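Local coordinates for protein tyrosinase (Aspergillus oryzae, PDB 6JU8) that probably catalyses the copper-dependent oxidation of L-tyrosine and L-dopa to L-dopaquinone by molecular oxygen, at residues L113-I118 with K143-P148; P21-I26 with L435-A440; P269-L274 with I331-H336. The protein carries 1 engineered substitution. All coordinates share one frame; numbering follows the deposited sequence.

Contact 1: residues L113-I118 with K143-P148; sequences LYEQVI and KQWRLP
Glu115 and Leu147 form the polar centre of a buried helix-to-loop contact. It joins helix 103-129 of the tyrosinase central domain to the chain leaving helix 135-144. Trp145 is the first residue to drop helical geometry. Leu147 N donates to Glu115 OE1 at 2.8 Å, nearly straight at 171°. The oxygen receives it on the anti lone pair, turned from OE2. Glu115 has CG anti to its backbone N (chi1 178°) and an extended chain beyond, which carries the carboxylate out to the loop. Arg146 passes beside this group with its aliphatic part, CD lying 3.5 Å from Glu115 OE1. Arg146 NH1 turns back to its own segment, donating to Trp145 O at 2.7 Å and to Lys143 O, while NE probably donates to Asn436 O. Glu115 O lies at the edge of the indole, 3.7 Å from Trp145 CZ3. Apolar contacts lie alongside. Ile118 CG2 is 3.5 Å from Trp145 CH2, the side chains crossing near a right angle. Leu147 CD1 reaches Tyr114 CE2 at 4.0 Å, and that tyrosine ring stacks with Trp373. Glu115 OE1 forms a salt bridge with Arg23. OE1 thus has a neutral and a positive partner, which would probably favour the charged carboxylate.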
loop_
_atom_site.group_PDB
_atom_site.type_symbol
_atom_site.label_atom_id
_atom_site.label_comp_id
_atom_site.label_asym_id
_atom_site.label_seq_id
_atom_site.Cartn_x
_atom_site.Cartn_y
_atom_site.Cartn_z
ATOM N N LEU A 113 23.293 -3.832 -18.122
ATOM C CA LEU A 113 22.906 -5.241 -18.204
ATOM C C LEU A 113 21.385 -5.371 -18.150
ATOM O O LEU A 113 20.778 -6.088 -18.942
ATOM C CB LEU A 113 23.562 -6.027 -17.062
ATOM C CG LEU A 113 23.034 -7.415 -16.744
ATOM C CD1 LEU A 113 23.204 -8.372 -17.927
ATOM C CD2 LEU A 113 23.703 -8.006 -15.505
ATOM N N TYR A 114 20.761 -4.708 -17.176
ATOM C CA TYR A 114 19.306 -4.800 -16.996
ATOM C C TYR A 114 18.591 -4.296 -18.248
ATOM O O TYR A 114 17.674 -4.944 -18.746
ATOM C CB TYR A 114 18.913 -3.957 -15.812
ATOM C CG TYR A 114 17.506 -3.990 -15.284
ATOM C CD1 TYR A 114 16.944 -5.129 -14.737
ATOM C CD2 TYR A 114 16.744 -2.819 -15.285
ATOM C CE1 TYR A 114 15.653 -5.149 -14.230
ATOM C CE2 TYR A 114 15.467 -2.820 -14.761
ATOM C CZ TYR A 114 14.925 -3.977 -14.243
ATOM O OH TYR A 114 13.662 -3.946 -13.711
ATOM N N GLU A 115 19.031 -3.131 -18.716
ATOM C CA GLU A 115 18.447 -2.554 -19.930
ATOM C C GLU A 115 18.567 -3.492 -21.126
ATOM O O GLU A 115 17.617 -3.632 -21.917
ATOM C CB GLU A 115 19.146 -1.227 -20.227
ATOM C CG GLU A 115 18.699 -0.494 -21.476
ATOM C CD GLU A 115 19.461 0.813 -21.613
ATOM O OE1 GLU A 115 18.860 1.878 -21.426
ATOM O OE2 GLU A 115 20.690 0.755 -21.867
ATOM N N GLN A 116 19.740 -4.134 -21.256
ATOM C CA GLN A 116 19.959 -4.998 -22.410
ATOM C C GLN A 116 19.066 -6.228 -22.326
ATOM O O GLN A 116 18.504 -6.668 -23.325
ATOM C CB GLN A 116 21.435 -5.415 -22.461
ATOM C CG GLN A 116 21.774 -6.286 -23.679
ATOM C CD GLN A 116 23.239 -6.675 -23.701
ATOM O OE1 GLN A 116 24.104 -5.895 -23.316
ATOM N NE2 GLN A 116 23.540 -7.892 -24.128
ATOM N N VAL A 117 18.982 -6.834 -21.144
ATOM C CA VAL A 117 18.134 -8.017 -20.959
ATOM C C VAL A 117 16.684 -7.692 -21.271
ATOM O O VAL A 117 15.964 -8.469 -21.914
ATOM C CB VAL A 117 18.286 -8.575 -19.531
ATOM C CG1 VAL A 117 17.233 -9.631 -19.236
ATOM C CG2 VAL A 117 19.707 -9.133 -19.373
ATOM N N ILE A 118 16.222 -6.530 -20.789
ATOM C CA ILE A 118 14.866 -6.094 -21.118
ATOM C C ILE A 118 14.633 -5.925 -22.609
ATOM O O ILE A 118 13.637 -6.453 -23.145
ATOM C CB ILE A 118 14.527 -4.795 -20.351
ATOM C CG1 ILE A 118 14.448 -5.048 -18.842
ATOM C CG2 ILE A 118 13.217 -4.212 -20.896
ATOM C CD1 ILE A 118 14.480 -3.763 -18.030
ATOM N N LYS A 143 13.714 -0.427 -30.423
ATOM C CA LYS A 143 15.061 0.061 -30.722
ATOM C C LYS A 143 15.273 1.479 -30.224
ATOM O O LYS A 143 16.409 1.904 -29.976
ATOM C CB LYS A 143 15.304 -0.016 -32.235
ATOM C CG LYS A 143 15.478 -1.455 -32.710
ATOM C CD LYS A 143 15.606 -1.486 -34.236
ATOM C CE LYS A 143 15.631 -2.934 -34.718
ATOM N NZ LYS A 143 15.775 -2.981 -36.202
ATOM N N GLN A 144 14.182 2.223 -30.053
ATOM C CA GLN A 144 14.287 3.578 -29.522
ATOM C C GLN A 144 14.239 3.558 -27.999
ATOM O O GLN A 144 14.750 4.458 -27.334
ATOM C CB GLN A 144 13.163 4.457 -30.052
ATOM C CG GLN A 144 13.484 5.292 -31.277
ATOM C CD GLN A 144 14.732 6.145 -31.110
ATOM O OE1 GLN A 144 14.858 7.031 -30.254
ATOM N NE2 GLN A 144 15.695 5.874 -31.968
ATOM N N TRP A 145 13.593 2.569 -27.403
ATOM C CA TRP A 145 13.427 2.494 -25.964
ATOM C C TRP A 145 14.752 2.391 -25.227
ATOM O O TRP A 145 15.636 1.651 -25.650
ATOM C CB TRP A 145 12.576 1.288 -25.571
ATOM C CG TRP A 145 12.403 1.147 -24.095
ATOM C CD1 TRP A 145 11.430 1.745 -23.332
ATOM C CD2 TRP A 145 13.219 0.366 -23.214
ATOM N NE1 TRP A 145 11.613 1.357 -22.014
ATOM C CE2 TRP A 145 12.690 0.524 -21.919
ATOM C CE3 TRP A 145 14.347 -0.457 -23.401
ATOM C CZ2 TRP A 145 13.258 -0.120 -20.819
ATOM C CZ3 TRP A 145 14.907 -1.087 -22.309
ATOM C CH2 TRP A 145 14.356 -0.902 -21.028
ATOM N N ARG A 146 14.843 3.106 -24.108
ATOM C CA ARG A 146 15.980 2.939 -23.207
ATOM C C ARG A 146 15.413 2.945 -21.787
ATOM O O ARG A 146 14.271 3.398 -21.569
ATOM C CB ARG A 146 17.011 4.053 -23.386
ATOM C CG ARG A 146 17.739 3.993 -24.737
ATOM C CD ARG A 146 18.594 2.739 -24.801
ATOM N NE ARG A 146 19.444 2.609 -25.997
ATOM C CZ ARG A 146 19.047 2.162 -27.186
ATOM N NH1 ARG A 146 17.767 1.833 -27.375
ATOM N NH2 ARG A 146 19.911 2.060 -28.181
ATOM N N LEU A 147 16.179 2.456 -20.829
ATOM C CA LEU A 147 15.618 2.371 -19.473
ATOM C C LEU A 147 15.363 3.781 -18.948
ATOM O O LEU A 147 16.285 4.591 -18.863
ATOM C CB LEU A 147 16.624 1.666 -18.548
ATOM C CG LEU A 147 16.136 1.469 -17.103
ATOM C CD1 LEU A 147 15.017 0.422 -17.047
ATOM C CD2 LEU A 147 17.285 1.091 -16.181
ATOM N N PRO A 148 14.147 4.112 -18.569
ATOM C CA PRO A 148 13.913 5.445 -17.987
ATOM C C PRO A 148 14.582 5.639 -16.636
ATOM O O PRO A 148 14.872 4.687 -15.911
ATOM C CB PRO A 148 12.399 5.488 -17.813
ATOM C CG PRO A 148 11.874 4.432 -18.741
ATOM C CD PRO A 148 12.905 3.328 -18.687
#

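Contact 2: residues P21-I26 with L435-A440; sequences PIRKDI and LNYDYA
Arg23 lays its guanidinium flat over one face of the Tyr437 ring, and Tyr439 OH comes to the guanidinium edge. The planes of Arg23 and Tyr437 differ by 2°. Arg23 CZ stands 3.4 Å from the ring centroid of Tyr437, almost on the ring normal. This is a stacked cation-pi pair. Tyr439 CE2 lies at the edge of the Tyr437 ring, in its plane. Tyr437 and Tyr439 belong to the Tyr-X-Tyr motif of the tyrosinase family, which here pairs with an arginine from near the N-terminus.

Tyr437 has CG between its backbone N and carbonyl carbon (chi1 67°), which turns the ring face to the guanidinium. Arg23 is extended from CG to NE and runs past Tyr439. Arg23 CB is 3.6 Å from Tyr439 CE1. The Tyr439 ring is steeply turned to the guanidinium, with planes 73° apart. Arg23 NH1 donates to Tyr439 OH at 3.0 Å. A water accepts from Arg23 NH1 and donates to Tyr437 OH at 2.8 Å. Both tyrosine hydroxyls also bond Asp380 OD2 on helix 371-389, and Arg23 NE has Glu115 as its charged partner. Stacking on one face and bonds at NE and NH1 thus help fix the orientation of the guanidinium.

The backbones meet in a single parallel beta bridge of Ile22 with Asp438. Asp438 N donates to Pro21 O at 3.0 Å, and Arg23 N to Asp438 O at 2.9 Å. The bridge ties an N-terminal segment to a C-terminal one, beside helices 103-129 and 371-389. Asp438 OD1 turns away to Thr442 and Trp432. At the Ala440 end a second water continues the pairing, donating to Arg23 O at 2.7 Å and accepting from Ala440 N at 2.8 Å.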
loop_
_atom_site.group_PDB
_atom_site.type_symbol
_atom_site.label_atom_id
_atom_site.label_comp_id
_atom_site.label_asym_id
_atom_site.label_seq_id
_atom_site.Cartn_x
_atom_site.Cartn_y
_atom_site.Cartn_z
ATOM N N PRO A 21 19.922 6.623 -28.755
ATOM C CA PRO A 21 18.623 6.889 -28.103
ATOM C C PRO A 21 18.795 7.257 -26.635
ATOM O O PRO A 21 19.736 6.896 -25.927
ATOM C CB PRO A 21 17.907 5.548 -28.262
ATOM C CG PRO A 21 18.546 4.944 -29.486
ATOM C CD PRO A 21 20.010 5.238 -29.262
ATOM N N ILE A 22 17.817 8.028 -26.154
ATOM C CA ILE A 22 17.916 8.617 -24.821
ATOM C C ILE A 22 17.088 7.880 -23.783
ATOM O O ILE A 22 15.961 7.400 -23.979
ATOM C CB ILE A 22 17.510 10.099 -24.860
ATOM C CG1 ILE A 22 16.011 10.338 -25.025
ATOM C CG2 ILE A 22 18.275 10.836 -25.957
ATOM C CD1 ILE A 22 15.606 11.770 -24.739
ATOM N N ARG A 23 17.679 7.795 -22.591
ATOM C CA ARG A 23 17.003 7.376 -21.365
ATOM C C ARG A 23 16.197 8.580 -20.869
ATOM O O ARG A 23 16.821 9.592 -20.509
ATOM C CB ARG A 23 18.037 6.930 -20.330
ATOM C CG ARG A 23 18.662 5.575 -20.655
ATOM C CD ARG A 23 19.800 5.249 -19.696
ATOM N NE ARG A 23 20.308 3.886 -19.931
ATOM C CZ ARG A 23 21.226 3.321 -19.155
ATOM N NH1 ARG A 23 21.727 4.001 -18.125
ATOM N NH2 ARG A 23 21.655 2.092 -19.403
ATOM N N LYS A 24 14.877 8.433 -20.847
ATOM C CA LYS A 24 13.979 9.531 -20.514
ATOM C C LYS A 24 13.578 9.534 -19.054
ATOM O O LYS A 24 13.638 8.511 -18.362
ATOM C CB LYS A 24 12.709 9.402 -21.380
ATOM C CG LYS A 24 13.015 9.560 -22.863
ATOM C CD LYS A 24 11.753 9.366 -23.707
ATOM C CE LYS A 24 11.946 9.887 -25.117
ATOM N NZ LYS A 24 10.710 9.668 -25.921
ATOM N N ASP A 25 13.136 10.693 -18.565
ATOM C CA ASP A 25 12.550 10.804 -17.227
ATOM C C ASP A 25 11.289 9.958 -17.205
ATOM O O ASP A 25 10.420 10.078 -18.062
ATOM C CB ASP A 25 12.259 12.275 -16.959
ATOM C CG ASP A 25 11.574 12.577 -15.647
ATOM O OD1 ASP A 25 10.590 11.897 -15.286
ATOM O OD2 ASP A 25 12.017 13.550 -14.993
ATOM N N ILE A 26 11.214 9.042 -16.248
ATOM C CA ILE A 26 10.121 8.075 -16.308
ATOM C C ILE A 26 8.751 8.714 -16.158
ATOM O O ILE A 26 7.774 8.148 -16.660
ATOM C CB ILE A 26 10.328 6.973 -15.246
ATOM C CG1 ILE A 26 9.383 5.804 -15.554
ATOM C CG2 ILE A 26 10.190 7.529 -13.839
ATOM C CD1 ILE A 26 9.591 4.558 -14.753
ATOM N N LEU A 435 27.958 2.489 -24.766
ATOM C CA LEU A 435 26.951 1.476 -24.439
ATOM C C LEU A 435 25.635 1.754 -25.156
ATOM O O LEU A 435 24.619 1.127 -24.880
ATOM C CB LEU A 435 26.746 1.439 -22.912
ATOM C CG LEU A 435 28.000 1.067 -22.114
ATOM C CD1 LEU A 435 27.785 1.280 -20.621
ATOM C CD2 LEU A 435 28.390 -0.374 -22.434
ATOM N N ASN A 436 25.664 2.713 -26.073
ATOM C CA ASN A 436 24.583 3.044 -26.975
ATOM C C ASN A 436 23.341 3.597 -26.274
ATOM O O ASN A 436 22.203 3.255 -26.623
ATOM C CB ASN A 436 24.153 1.848 -27.841
ATOM C CG ASN A 436 23.415 2.329 -29.080
ATOM O OD1 ASN A 436 23.625 3.463 -29.529
ATOM N ND2 ASN A 436 22.541 1.523 -29.675
ATOM N N TYR A 437 23.524 4.469 -25.301
ATOM C CA TYR A 437 22.449 5.271 -24.744
ATOM C C TYR A 437 23.012 6.656 -24.445
ATOM O O TYR A 437 24.230 6.863 -24.387
ATOM C CB TYR A 437 21.848 4.660 -23.479
ATOM C CG TYR A 437 22.779 4.630 -22.280
ATOM C CD1 TYR A 437 22.914 5.722 -21.451
ATOM C CD2 TYR A 437 23.544 3.493 -21.999
ATOM C CE1 TYR A 437 23.781 5.682 -20.359
ATOM C CE2 TYR A 437 24.397 3.426 -20.907
ATOM C CZ TYR A 437 24.506 4.538 -20.087
ATOM O OH TYR A 437 25.357 4.467 -19.002
ATOM N N ASP A 438 22.089 7.583 -24.232
ATOM C CA ASP A 438 22.511 8.931 -23.819
ATOM C C ASP A 438 21.401 9.526 -22.952
ATOM O O ASP A 438 20.349 8.900 -22.754
ATOM C CB ASP A 438 22.801 9.782 -25.038
ATOM C CG ASP A 438 23.768 10.927 -24.858
ATOM O OD1 ASP A 438 24.184 11.189 -23.707
ATOM O OD2 ASP A 438 24.087 11.570 -25.881
ATOM N N TYR A 439 21.639 10.715 -22.414
ATOM C CA TYR A 439 20.642 11.485 -21.675
ATOM C C TYR A 439 20.396 12.802 -22.404
ATOM O O TYR A 439 21.337 13.397 -22.928
ATOM C CB TYR A 439 21.125 11.771 -20.243
ATOM C CG TYR A 439 21.409 10.477 -19.503
ATOM C CD1 TYR A 439 20.347 9.717 -19.008
ATOM C CD2 TYR A 439 22.719 10.028 -19.324
ATOM C CE1 TYR A 439 20.577 8.528 -18.331
ATOM C CE2 TYR A 439 22.956 8.834 -18.650
ATOM C CZ TYR A 439 21.888 8.091 -18.163
ATOM O OH TYR A 439 22.094 6.896 -17.497
ATOM N N ALA A 440 19.165 13.279 -22.425
ATOM C CA ALA A 440 18.914 14.567 -23.076
ATOM C C ALA A 440 19.823 15.668 -22.535
ATOM O O ALA A 440 20.342 16.494 -23.297
ATOM C CB ALA A 440 17.471 15.013 -22.907
HETATM O O HOH W 1 24.051 2.512 -17.410
HETATM O O HOH W 2 17.029 12.253 -20.845
#

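Contact 3: residues P269-L274 with I331-H336; sequences PWYQNL and IHNNVH. With CU (copper (II) ion), chain D.
Asn334 grips the loop at Tyr271 and Gln272 by hydrogen bonds from both ends of its amide. Tyr271 N donates to Asn334 OD1 at 3.0 Å, in the carbonyl plane and on a lone pair. Asn334 ND2 donates to Gln272 OE1 at 2.9 Å, nearly straight at 173°, again on a lone pair. Asn334 ND2 also donates to Ala330 O, and a water donates to Asn334 OD1 at 2.8 Å. Two bonds at each end fix the rotation of this buried amide. One residue earlier, Asn333 ND2 donates to Tyr271 OH at 3.0 Å, within its amide plane. Glu311 is a further partner of that hydroxyl.

Packing uses the same residues. Asn334 ND2 meets the Trp270 ring at its edge, 3.4 Å from CE3, with amide and ring planes 76° apart. Gln272 CD sits over the centre of one face of Tyr271, and Asn333 CB lies at that ring's edge.

Metal bonds lie farther round the helix. His332 NE2 binds copper at 2.2 Å and His336 NE2 at 1.9 Å. A water and His376 complete the set. His332 ND1 donates to Glu329 O and, weakly, to Asn333 OD1, so Asn333 joins the loop to a copper ligand.

The loop 269-274, between helices 258-267 and 283-292, attaches to copper-binding helix 328-340. Helix 283-292 packs on Trp270 and Ile331, and helix 371-389 touches His332 and Val335.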
loop_
_atom_site.group_PDB
_atom_site.type_symbol
_atom_site.label_atom_id
_atom_site.label_comp_id
_atom_site.label_asym_id
_atom_site.label_seq_id
_atom_site.Cartn_x
_atom_site.Cartn_y
_atom_site.Cartn_z
ATOM N N PRO A 269 15.528 13.490 5.785
ATOM C CA PRO A 269 16.289 13.234 7.018
ATOM C C PRO A 269 17.625 12.582 6.727
ATOM O O PRO A 269 17.763 11.357 6.737
ATOM C CB PRO A 269 15.333 12.315 7.783
ATOM C CG PRO A 269 14.558 11.591 6.731
ATOM C CD PRO A 269 14.408 12.556 5.591
ATOM N N TRP A 270 18.618 13.447 6.449
ATOM C CA TRP A 270 19.957 12.964 6.126
ATOM C C TRP A 270 20.523 12.155 7.288
ATOM O O TRP A 270 20.380 12.605 8.440
ATOM C CB TRP A 270 20.923 14.137 5.875
ATOM C CG TRP A 270 20.389 15.065 4.812
ATOM C CD1 TRP A 270 19.779 16.277 4.975
ATOM C CD2 TRP A 270 20.432 14.850 3.398
ATOM N NE1 TRP A 270 19.434 16.819 3.757
ATOM C CE2 TRP A 270 19.826 15.958 2.773
ATOM C CE3 TRP A 270 20.942 13.805 2.621
ATOM C CZ2 TRP A 270 19.709 16.047 1.385
ATOM C CZ3 TRP A 270 20.809 13.915 1.241
ATOM C CH2 TRP A 270 20.205 15.010 0.629
ATOM N N TYR A 271 21.183 11.032 7.042
ATOM C CA TYR A 271 21.736 10.268 8.171
ATOM C C TYR A 271 23.079 10.838 8.638
ATOM O O TYR A 271 23.496 10.628 9.790
ATOM C CB TYR A 271 21.845 8.773 7.865
ATOM C CG TYR A 271 22.866 8.355 6.826
ATOM C CD1 TYR A 271 24.216 8.218 7.128
ATOM C CD2 TYR A 271 22.459 8.101 5.518
ATOM C CE1 TYR A 271 25.165 7.840 6.182
ATOM C CE2 TYR A 271 23.388 7.726 4.571
ATOM C CZ TYR A 271 24.726 7.592 4.895
ATOM O OH TYR A 271 25.625 7.211 3.912
ATOM N N GLN A 272 23.772 11.558 7.768
ATOM C CA GLN A 272 25.073 12.116 8.139
ATOM C C GLN A 272 24.929 13.259 9.145
ATOM O O GLN A 272 23.893 13.919 9.203
ATOM C CB GLN A 272 25.778 12.627 6.883
ATOM C CG GLN A 272 26.269 11.560 5.923
ATOM C CD GLN A 272 25.187 11.189 4.923
ATOM O OE1 GLN A 272 24.013 11.553 5.038
ATOM N NE2 GLN A 272 25.578 10.401 3.939
ATOM N N ASN A 273 25.990 13.449 9.929
ATOM C CA ASN A 273 26.114 14.581 10.847
ATOM C C ASN A 273 26.349 15.865 10.054
ATOM O O ASN A 273 27.420 15.993 9.451
ATOM C CB ASN A 273 27.272 14.302 11.794
ATOM C CG ASN A 273 27.687 15.458 12.673
ATOM O OD1 ASN A 273 26.943 16.426 12.827
ATOM N ND2 ASN A 273 28.880 15.351 13.261
ATOM N N LEU A 274 25.390 16.779 10.029
ATOM C CA LEU A 274 25.524 18.031 9.282
ATOM C C LEU A 274 25.816 19.202 10.223
ATOM O O LEU A 274 25.660 20.390 9.913
ATOM C CB LEU A 274 24.305 18.304 8.414
ATOM C CG LEU A 274 23.961 17.306 7.302
ATOM C CD1 LEU A 274 22.876 17.860 6.365
ATOM C CD2 LEU A 274 25.181 16.886 6.493
ATOM N N ILE A 331 24.533 10.798 -1.245
ATOM C CA ILE A 331 23.174 11.205 -1.604
ATOM C C ILE A 331 22.352 9.965 -1.945
ATOM O O ILE A 331 21.229 9.754 -1.486
ATOM C CB ILE A 331 23.140 12.205 -2.772
ATOM C CG1 ILE A 331 23.792 13.542 -2.377
ATOM C CG2 ILE A 331 21.718 12.419 -3.261
ATOM C CD1 ILE A 331 23.911 14.541 -3.514
ATOM N N HIS A 332 22.913 9.118 -2.809
ATOM C CA HIS A 332 22.279 7.874 -3.232
ATOM C C HIS A 332 21.888 6.998 -2.052
ATOM O O HIS A 332 20.824 6.363 -2.099
ATOM C CB HIS A 332 23.250 7.147 -4.164
ATOM C CG HIS A 332 23.323 5.659 -4.044
ATOM N ND1 HIS A 332 24.086 5.006 -3.090
ATOM C CD2 HIS A 332 22.775 4.684 -4.808
ATOM C CE1 HIS A 332 23.981 3.698 -3.273
ATOM N NE2 HIS A 332 23.178 3.458 -4.319
ATOM N N ASN A 333 22.704 6.930 -1.004
ATOM C CA ASN A 333 22.422 6.102 0.179
ATOM C C ASN A 333 21.205 6.638 0.903
ATOM O O ASN A 333 20.348 5.860 1.349
ATOM C CB ASN A 333 23.631 6.164 1.119
ATOM C CG ASN A 333 24.855 5.396 0.659
ATOM O OD1 ASN A 333 24.826 4.703 -0.342
ATOM N ND2 ASN A 333 25.946 5.590 1.401
ATOM N N ASN A 334 21.129 7.950 1.059
ATOM C CA ASN A 334 19.962 8.559 1.696
ATOM C C ASN A 334 18.715 8.259 0.878
ATOM O O ASN A 334 17.663 7.909 1.437
ATOM C CB ASN A 334 20.194 10.061 1.848
ATOM C CG ASN A 334 21.051 10.364 3.052
ATOM O OD1 ASN A 334 20.563 10.370 4.186
ATOM N ND2 ASN A 334 22.323 10.655 2.824
ATOM N N VAL A 335 18.764 8.408 -0.448
ATOM C CA VAL A 335 17.559 8.145 -1.245
ATOM C C VAL A 335 17.137 6.697 -1.094
ATOM O O VAL A 335 15.938 6.412 -0.948
ATOM C CB VAL A 335 17.793 8.539 -2.714
ATOM C CG1 VAL A 335 16.586 8.140 -3.537
ATOM C CG2 VAL A 335 18.043 10.035 -2.810
ATOM N N HIS A 336 18.068 5.732 -1.069
ATOM C CA HIS A 336 17.704 4.343 -0.771
ATOM C C HIS A 336 16.915 4.250 0.539
ATOM O O HIS A 336 15.874 3.590 0.622
ATOM C CB HIS A 336 18.966 3.496 -0.630
ATOM C CG HIS A 336 19.459 2.819 -1.867
ATOM N ND1 HIS A 336 18.838 1.698 -2.382
ATOM C CD2 HIS A 336 20.520 3.053 -2.674
ATOM C CE1 HIS A 336 19.494 1.266 -3.440
ATOM N NE2 HIS A 336 20.503 2.089 -3.673
HETATM CU CU CU D . 21.863 1.843 -4.966
HETATM O O HOH W 3 18.940 8.440 5.362
HETATM O O HOH W 4 23.279 0.089 -4.683
#

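Contacts 1 and 2 adjoin, their centres about 9 Å apart. Arg23 and Glu115 form a salt bridge between them, and Arg146 NE probably donates to Asn436 O. Contact 3 lies across the chain's centre from contact 1, about 29 Å away centre to centre, and about 27 Å from contact 2. It touches neither. Along the chain, contact 2 spans both others, and contact 1 closes before contact 3 opens. Contacts 1 and 3 fall in the central domain, on helices 103-129 and 328-340, which supply copper ligands His107, and His332 with His336. Contact 2 joins segments from near the two ends of this chain, beside helices 103-129 and 371-389. Contacts 1 and 3 thus hold copper-binding helices on opposite sides of the chain's centre.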